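Local coordinates for sugar ABC transporter substrate-binding protein (Treponema pallidum subsp. pallidum, PDB 5U2P), which probably captures an as yet unidentified ligand, perhaps a sugar, in the periplasm for delivery to an ABC importer, at residues Thr128-Asn140 and Val299-Val311. Numbering follows the deposited sequence.
With EDO (1,2-ethanediol), chain E.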
# COMPACT_ATOMS: atom_id res chain seq x y z
N THR A 128 9.97 -14.66 1.27
CA THR A 128 10.50 -13.35 0.88
C THR A 128 11.55 -13.56 -0.20
O THR A 128 12.54 -14.25 0.05
CB THR A 128 11.15 -12.62 2.09
OG1 THR A 128 10.17 -12.38 3.11
CG2 THR A 128 11.77 -11.29 1.68
N PHE A 129 11.35 -12.98 -1.38
CA PHE A 129 12.26 -13.20 -2.51
C PHE A 129 13.03 -11.94 -2.96
O PHE A 129 13.73 -11.96 -3.97
CB PHE A 129 11.48 -13.77 -3.70
CG PHE A 129 11.17 -15.24 -3.58
CD1 PHE A 129 12.16 -16.19 -3.79
CD2 PHE A 129 9.89 -15.68 -3.27
CE1 PHE A 129 11.88 -17.54 -3.69
CE2 PHE A 129 9.62 -17.02 -3.17
CZ PHE A 129 10.61 -17.95 -3.37
N ALA A 130 12.95 -10.85 -2.21
CA ALA A 130 13.74 -9.68 -2.54
C ALA A 130 13.97 -8.82 -1.31
O ALA A 130 13.17 -8.82 -0.37
CB ALA A 130 13.04 -8.86 -3.62
N LEU A 131 15.06 -8.08 -1.34
CA LEU A 131 15.28 -6.99 -0.39
C LEU A 131 14.51 -5.75 -0.86
O LEU A 131 14.81 -5.19 -1.91
CB LEU A 131 16.76 -6.68 -0.27
CG LEU A 131 17.14 -5.56 0.72
CD1 LEU A 131 18.47 -5.89 1.37
CD2 LEU A 131 17.19 -4.22 0.02
N PRO A 132 13.52 -5.31 -0.07
CA PRO A 132 12.68 -4.18 -0.48
C PRO A 132 13.34 -2.84 -0.22
O PRO A 132 14.10 -2.74 0.74
CB PRO A 132 11.45 -4.33 0.39
CG PRO A 132 11.95 -4.97 1.60
CD PRO A 132 13.07 -5.87 1.21
N LEU A 133 13.04 -1.86 -1.06
CA LEU A 133 13.56 -0.50 -0.89
C LEU A 133 12.67 0.39 -0.03
O LEU A 133 13.10 1.48 0.39
CB LEU A 133 13.74 0.13 -2.26
CG LEU A 133 14.62 -0.66 -3.22
CD1 LEU A 133 14.79 0.09 -4.53
CD2 LEU A 133 15.97 -1.00 -2.60
N ASN A 134 11.44 -0.06 0.23
CA ASN A 134 10.47 0.62 1.10
C ASN A 134 9.58 -0.44 1.75
O ASN A 134 9.41 -1.51 1.16
CB ASN A 134 9.58 1.59 0.31
CG ASN A 134 10.37 2.70 -0.39
OD1 ASN A 134 10.73 2.59 -1.56
ND2 ASN A 134 10.60 3.79 0.33
N CYS A 135 8.96 -0.15 2.90
CA CYS A 135 8.04 -1.13 3.48
C CYS A 135 6.68 -1.09 2.79
O CYS A 135 5.98 -2.11 2.71
CB CYS A 135 7.87 -0.92 4.99
SG CYS A 135 7.03 0.65 5.52
N ALA A 136 6.33 0.07 2.25
CA ALA A 136 5.02 0.30 1.66
C ALA A 136 5.06 1.55 0.83
O ALA A 136 5.86 2.45 1.11
CB ALA A 136 3.96 0.41 2.75
N VAL A 137 4.21 1.61 -0.19
CA VAL A 137 4.04 2.80 -1.02
C VAL A 137 3.09 3.80 -0.35
O VAL A 137 3.31 5.03 -0.36
CB VAL A 137 3.48 2.44 -2.42
CG1 VAL A 137 3.16 3.71 -3.21
CG2 VAL A 137 4.49 1.60 -3.17
N SER A 138 2.02 3.25 0.20
CA SER A 138 0.89 4.00 0.71
C SER A 138 0.29 3.27 1.91
O SER A 138 0.17 2.04 1.89
CB SER A 138 -0.16 4.14 -0.40
OG SER A 138 -1.31 4.77 0.09
N ILE A 139 -0.02 4.00 2.98
CA ILE A 139 -0.75 3.48 4.12
C ILE A 139 -2.12 4.17 4.17
O ILE A 139 -2.19 5.38 4.10
CB ILE A 139 0.01 3.73 5.44
CG1 ILE A 139 1.37 3.01 5.40
CG2 ILE A 139 -0.81 3.30 6.64
CD1 ILE A 139 1.32 1.53 5.49
N ASN A 140 -3.19 3.39 4.25
CA ASN A 140 -4.54 3.94 4.40
C ASN A 140 -4.89 4.18 5.85
O ASN A 140 -4.74 3.29 6.69
CB ASN A 140 -5.59 3.00 3.79
CG ASN A 140 -5.43 2.84 2.28
OD1 ASN A 140 -5.09 3.77 1.57
ND2 ASN A 140 -5.64 1.62 1.80
N VAL A 299 -5.14 -4.62 11.93
CA VAL A 299 -4.18 -4.42 10.85
C VAL A 299 -4.53 -3.17 10.05
O VAL A 299 -5.69 -2.78 9.98
CB VAL A 299 -4.13 -5.66 9.92
CG1 VAL A 299 -5.31 -5.67 8.93
CG2 VAL A 299 -2.83 -5.73 9.19
N LEU A 300 -3.52 -2.53 9.47
CA LEU A 300 -3.73 -1.45 8.52
C LEU A 300 -3.75 -2.07 7.12
O LEU A 300 -3.18 -3.14 6.91
CB LEU A 300 -2.63 -0.39 8.61
CG LEU A 300 -2.53 0.38 9.93
CD1 LEU A 300 -1.30 1.23 9.95
CD2 LEU A 300 -3.76 1.23 10.13
N THR A 301 -4.38 -1.39 6.17
CA THR A 301 -4.19 -1.72 4.76
C THR A 301 -3.46 -0.60 4.02
O THR A 301 -3.37 0.54 4.50
CB THR A 301 -5.52 -2.02 4.02
OG1 THR A 301 -6.19 -0.79 3.70
CG2 THR A 301 -6.42 -2.93 4.86
N GLY A 302 -2.92 -0.95 2.86
CA GLY A 302 -2.24 0.02 2.00
C GLY A 302 -1.77 -0.61 0.72
O GLY A 302 -2.23 -1.69 0.33
N SER A 303 -0.85 0.07 0.06
CA SER A 303 -0.15 -0.48 -1.07
C SER A 303 1.23 -0.95 -0.66
O SER A 303 2.03 -0.16 -0.16
CB SER A 303 0.01 0.51 -2.20
OG SER A 303 0.79 -0.11 -3.21
N LEU A 304 1.49 -2.23 -0.90
CA LEU A 304 2.80 -2.84 -0.68
C LEU A 304 3.49 -3.10 -2.02
O LEU A 304 4.41 -3.92 -2.12
CB LEU A 304 2.66 -4.12 0.15
CG LEU A 304 1.87 -3.99 1.46
CD1 LEU A 304 1.80 -5.32 2.23
CD2 LEU A 304 2.47 -2.90 2.36
N GLU A 305 3.06 -2.37 -3.05
CA GLU A 305 3.63 -2.49 -4.38
C GLU A 305 4.95 -1.72 -4.46
O GLU A 305 5.06 -0.72 -5.16
CB GLU A 305 2.65 -1.97 -5.43
CG GLU A 305 1.32 -2.78 -5.49
CD GLU A 305 1.40 -4.00 -6.38
OE1 GLU A 305 2.31 -4.05 -7.23
OE2 GLU A 305 0.57 -4.92 -6.20
N VAL A 306 5.92 -2.22 -3.71
CA VAL A 306 7.24 -1.61 -3.61
C VAL A 306 8.24 -2.30 -4.54
O VAL A 306 7.98 -3.38 -5.07
CB VAL A 306 7.76 -1.67 -2.16
CG1 VAL A 306 6.77 -0.94 -1.19
CG2 VAL A 306 8.02 -3.10 -1.69
N GLN A 307 9.38 -1.65 -4.76
CA GLN A 307 10.45 -2.24 -5.53
C GLN A 307 11.38 -3.04 -4.62
O GLN A 307 11.49 -2.76 -3.43
CB GLN A 307 11.22 -1.16 -6.29
CG GLN A 307 10.38 -0.44 -7.35
CD GLN A 307 9.60 -1.40 -8.27
OE1 GLN A 307 8.36 -1.44 -8.25
NE2 GLN A 307 10.32 -2.15 -9.08
N GLY A 308 12.07 -4.01 -5.21
CA GLY A 308 13.02 -4.81 -4.47
C GLY A 308 14.13 -5.34 -5.35
O GLY A 308 14.06 -5.25 -6.57
N LEU A 309 15.15 -5.89 -4.71
CA LEU A 309 16.30 -6.47 -5.40
C LEU A 309 16.29 -7.96 -5.10
O LEU A 309 16.41 -8.36 -3.95
CB LEU A 309 17.61 -5.83 -4.91
CG LEU A 309 17.77 -4.34 -5.14
CD1 LEU A 309 19.04 -3.86 -4.43
CD2 LEU A 309 17.83 -4.05 -6.62
N ALA A 310 16.13 -8.78 -6.14
CA ALA A 310 16.19 -10.23 -6.00
C ALA A 310 17.51 -10.78 -6.52
O ALA A 310 18.17 -10.15 -7.34
CB ALA A 310 15.02 -10.89 -6.75
N VAL A 311 17.85 -11.99 -6.06
CA VAL A 311 19.03 -12.71 -6.56
C VAL A 311 18.61 -13.78 -7.58
O VAL A 311 17.73 -14.60 -7.33
CB VAL A 311 19.80 -13.39 -5.41
CG1 VAL A 311 21.06 -14.09 -5.93
CG2 VAL A 311 20.20 -12.35 -4.37
C1 EDO E . -3.39 2.28 -1.69
O1 EDO E . -3.46 3.04 -0.49
C2 EDO E . -4.44 1.18 -1.75
O2 EDO E . -5.56 1.36 -0.89
O HOH W 1 15.98 -13.42 -4.40
O HOH W 2 9.73 1.11 -3.60
O HOH W 3 -6.01 0.82 7.19
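Leu300 opens the contact, crossing Ile139 at about a right angle with CD1 3.9 Å from Ile139 CG2, where 299-311 and 128-140 cross side by side, in opposite directions, between the two lobes of a periplasmic binding protein, consistent with its hinge. Each segment leaves one sheet and enters the other. Thr301 O accepts from Asn140 N, and Thr301 OG1, set between its backbone N and carbonyl carbon (chi1 78°), accepts an N-H of Asn140 ND2 at 3.1 Å, lying almost in the plane of that amide; the same hydroxyl also bonds Asp195. A 1,2-ethanediol, probably from the crystallisation liquor and also held by Asp377, takes the second N-H of Asn140 ND2 on EDO O2 at 2.7 Å, and Asn140 OD1 accepts from EDO O1. Gly302 pairs with Ile139 without hydrogen bonds, its CA 3.1 Å from Ser138 O in a CA-H...O contact. Opposite Ser303, Val137 and Ser138 form a classic beta bulge: Ser303 O takes Val137 N at 2.8 Å and Ser138 N only weakly. Ser303 OG accepts from Glu305 N, an ST turn, leading into the inverse gamma turn centred on Glu305. Leu304 CD2 meets Ala136 CB, while Val306 sets both methyls against Asn134 O and also brings CG1 to 3.9 Å from Val137 CG2. Gln307 O accepts from Leu133 N in a nearly straight bond (168°), restoring the pairing in the other lobe; the side chain of Gln307 bends away and hydrogen-bonds Glu90 through NE2. Gly308 pairs with Pro132 without hydrogen bonds, their CA atoms 4.1 Å apart; Leu309 and Leu131 exchange two backbone bonds. Ala310 CB comes to 3.2 Å from Phe129 O, and water bridges that oxygen to Val311 N.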